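Local coordinates for uncharacterized conserved protein YiiM (PDB 5YHH) that probably binds the molybdenum cofactor through its MOSC domain and is thought to take part in resistance to hydroxylaminopurine, at residues G30-P35 with A129-L134. Numbering follows the deposited sequence.
Sequences GIDKTP and AFKHQL
Lys131 reaches from the helix 127-132 to the edge of the large sheet and is the one residue of 129-134 that touches 30-35, meeting Ile31 and Asp32. From CB, which already points at the strand, CG leaves anti to the backbone N (chi1 -174°), and the chain stays extended as far as CE. CG passes 3.7 Å from Asp32 OD1 and, on its way, also lies over one face of the His132 ring, offset toward the rim. CD stays as close to Asp32 OD1 as CG does and also touches Ile31 CG2 at 4.2 Å, a loose van der Waals contact; CE continues past the same oxygen. Beyond CE the chain bends (chi4 55°), and NZ forms a salt bridge to Asp32 OD1 at 3.0 Å, approaching 41° out of the carboxylate plane. NZ also donates to a water at 2.6 Å, which in turn accepts from Lys33 N at 3.2 Å, so the ammonium grips the strand by a side chain and, through water, by its backbone.

The strand is 27-35, an outermost strand, within this chain, of the large mixed sheet, here turning a corner at Ile31; the helix belongs to the MOSC domain. A Schellman motif closes it, with Gln133, at positive phi, as C-prime residue and Leu134 N bonded to Ala129 O at 2.9 Å. His132 NE2 is hydrogen-bonded to Ala88 O. Across the corner, Lys33 NZ bonds to Gly30 O at 2.9 Å and also to Gly90 O.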
loop_
_atom_site.group_PDB
_atom_site.type_symbol
_atom_site.label_atom_id
_atom_site.label_comp_id
_atom_site.label_asym_id
_atom_site.label_seq_id
_atom_site.Cartn_x
_atom_site.Cartn_y
_atom_site.Cartn_z
ATOM N N GLY A 30 12.836 7.564 -4.474
ATOM C CA GLY A 30 13.512 6.858 -3.406
ATOM C C GLY A 30 12.542 6.316 -2.360
ATOM O O GLY A 30 11.477 6.923 -2.088
ATOM N N ILE A 31 12.937 5.167 -1.790
ATOM C CA ILE A 31 12.305 4.574 -0.604
ATOM C C ILE A 31 12.436 5.495 0.645
ATOM O O ILE A 31 11.626 5.408 1.552
ATOM C CB ILE A 31 12.902 3.144 -0.318
ATOM C CG1 ILE A 31 11.897 2.254 0.444
ATOM C CG2 ILE A 31 14.283 3.220 0.377
ATOM C CD1 ILE A 31 10.807 1.671 -0.495
ATOM N N ASP A 32 13.465 6.345 0.699
ATOM C CA ASP A 32 13.608 7.302 1.795
ATOM C C ASP A 32 12.678 8.482 1.527
ATOM O O ASP A 32 12.857 9.212 0.554
ATOM C CB ASP A 32 15.040 7.802 1.948
ATOM C CG ASP A 32 16.034 6.675 2.302
ATOM O OD1 ASP A 32 15.622 5.593 2.794
ATOM O OD2 ASP A 32 17.240 6.889 2.062
ATOM N N LYS A 33 11.671 8.619 2.374
ATOM C CA LYS A 33 10.707 9.715 2.311
ATOM C C LYS A 33 10.624 10.360 3.691
ATOM O O LYS A 33 10.682 9.665 4.699
ATOM C CB LYS A 33 9.336 9.197 1.878
ATOM C CG LYS A 33 9.328 8.541 0.514
ATOM C CD LYS A 33 7.958 8.104 0.132
ATOM C CE LYS A 33 7.917 7.590 -1.277
ATOM N NZ LYS A 33 8.701 6.352 -1.376
ATOM N N THR A 34 10.500 11.683 3.726
ATOM C CA THR A 34 10.482 12.468 4.974
ATOM C C THR A 34 9.083 13.049 5.163
ATOM O O THR A 34 8.522 13.568 4.191
ATOM C CB THR A 34 11.483 13.634 4.880
ATOM O OG1 THR A 34 12.722 13.140 4.350
ATOM C CG2 THR A 34 11.736 14.277 6.255
ATOM N N PRO A 35 8.534 12.969 6.394
ATOM C CA PRO A 35 7.271 13.639 6.739
ATOM C C PRO A 35 7.318 15.132 6.408
ATOM O O PRO A 35 8.305 15.784 6.744
ATOM C CB PRO A 35 7.159 13.458 8.257
ATOM C CG PRO A 35 7.927 12.194 8.544
ATOM C CD PRO A 35 9.048 12.136 7.507
ATOM N N ALA A 129 14.794 -3.810 3.135
ATOM C CA ALA A 129 15.813 -4.529 3.845
ATOM C C ALA A 129 17.114 -3.716 3.950
ATOM O O ALA A 129 17.745 -3.663 5.041
ATOM C CB ALA A 129 16.092 -5.964 3.159
ATOM N N PHE A 130 17.513 -3.083 2.848
ATOM C CA PHE A 130 18.705 -2.235 2.849
ATOM C C PHE A 130 18.506 -0.968 3.692
ATOM O O PHE A 130 19.410 -0.566 4.436
ATOM C CB PHE A 130 19.160 -1.894 1.425
ATOM C CG PHE A 130 19.994 -2.977 0.809
ATOM C CD1 PHE A 130 21.333 -3.084 1.129
ATOM C CD2 PHE A 130 19.423 -3.930 -0.006
ATOM C CE1 PHE A 130 22.105 -4.113 0.634
ATOM C CE2 PHE A 130 20.189 -4.954 -0.543
ATOM C CZ PHE A 130 21.529 -5.051 -0.216
ATOM N N LYS A 131 17.326 -0.373 3.622
ATOM C CA LYS A 131 17.044 0.819 4.432
ATOM C C LYS A 131 17.317 0.603 5.916
ATOM O O LYS A 131 17.936 1.441 6.578
ATOM C CB LYS A 131 15.596 1.255 4.234
ATOM C CG LYS A 131 15.187 2.596 4.904
ATOM C CD LYS A 131 13.767 2.903 4.510
ATOM C CE LYS A 131 13.149 4.024 5.336
ATOM N NZ LYS A 131 13.962 5.269 5.314
ATOM N N HIS A 132 16.826 -0.511 6.437
ATOM C CA HIS A 132 16.922 -0.809 7.867
ATOM C C HIS A 132 18.081 -1.735 8.201
ATOM O O HIS A 132 18.355 -2.032 9.381
ATOM C CB HIS A 132 15.588 -1.380 8.332
ATOM C CG HIS A 132 14.467 -0.405 8.215
ATOM N ND1 HIS A 132 14.395 0.734 8.984
ATOM C CD2 HIS A 132 13.433 -0.335 7.341
ATOM C CE1 HIS A 132 13.332 1.443 8.628
ATOM N NE2 HIS A 132 12.718 0.804 7.649
ATOM N N GLN A 133 18.773 -2.211 7.164
ATOM C CA GLN A 133 19.816 -3.217 7.345
ATOM C C GLN A 133 19.254 -4.418 8.129
ATOM O O GLN A 133 19.841 -4.872 9.114
ATOM C CB GLN A 133 21.051 -2.633 8.062
ATOM C CG GLN A 133 21.835 -1.580 7.234
ATOM C CD GLN A 133 23.366 -1.825 7.209
ATOM O OE1 GLN A 133 23.884 -2.842 7.713
ATOM N NE2 GLN A 133 24.091 -0.892 6.588
ATOM N N LEU A 134 18.095 -4.894 7.673
ATOM C CA LEU A 134 17.414 -6.026 8.265
ATOM C C LEU A 134 17.086 -7.041 7.179
ATOM O O LEU A 134 16.033 -6.964 6.543
ATOM C CB LEU A 134 16.144 -5.558 8.971
ATOM C CG LEU A 134 16.330 -4.773 10.283
ATOM C CD1 LEU A 134 14.950 -4.211 10.735
ATOM C CD2 LEU A 134 17.005 -5.607 11.360
HETATM O O HOH W 1 12.214 7.223 5.170
#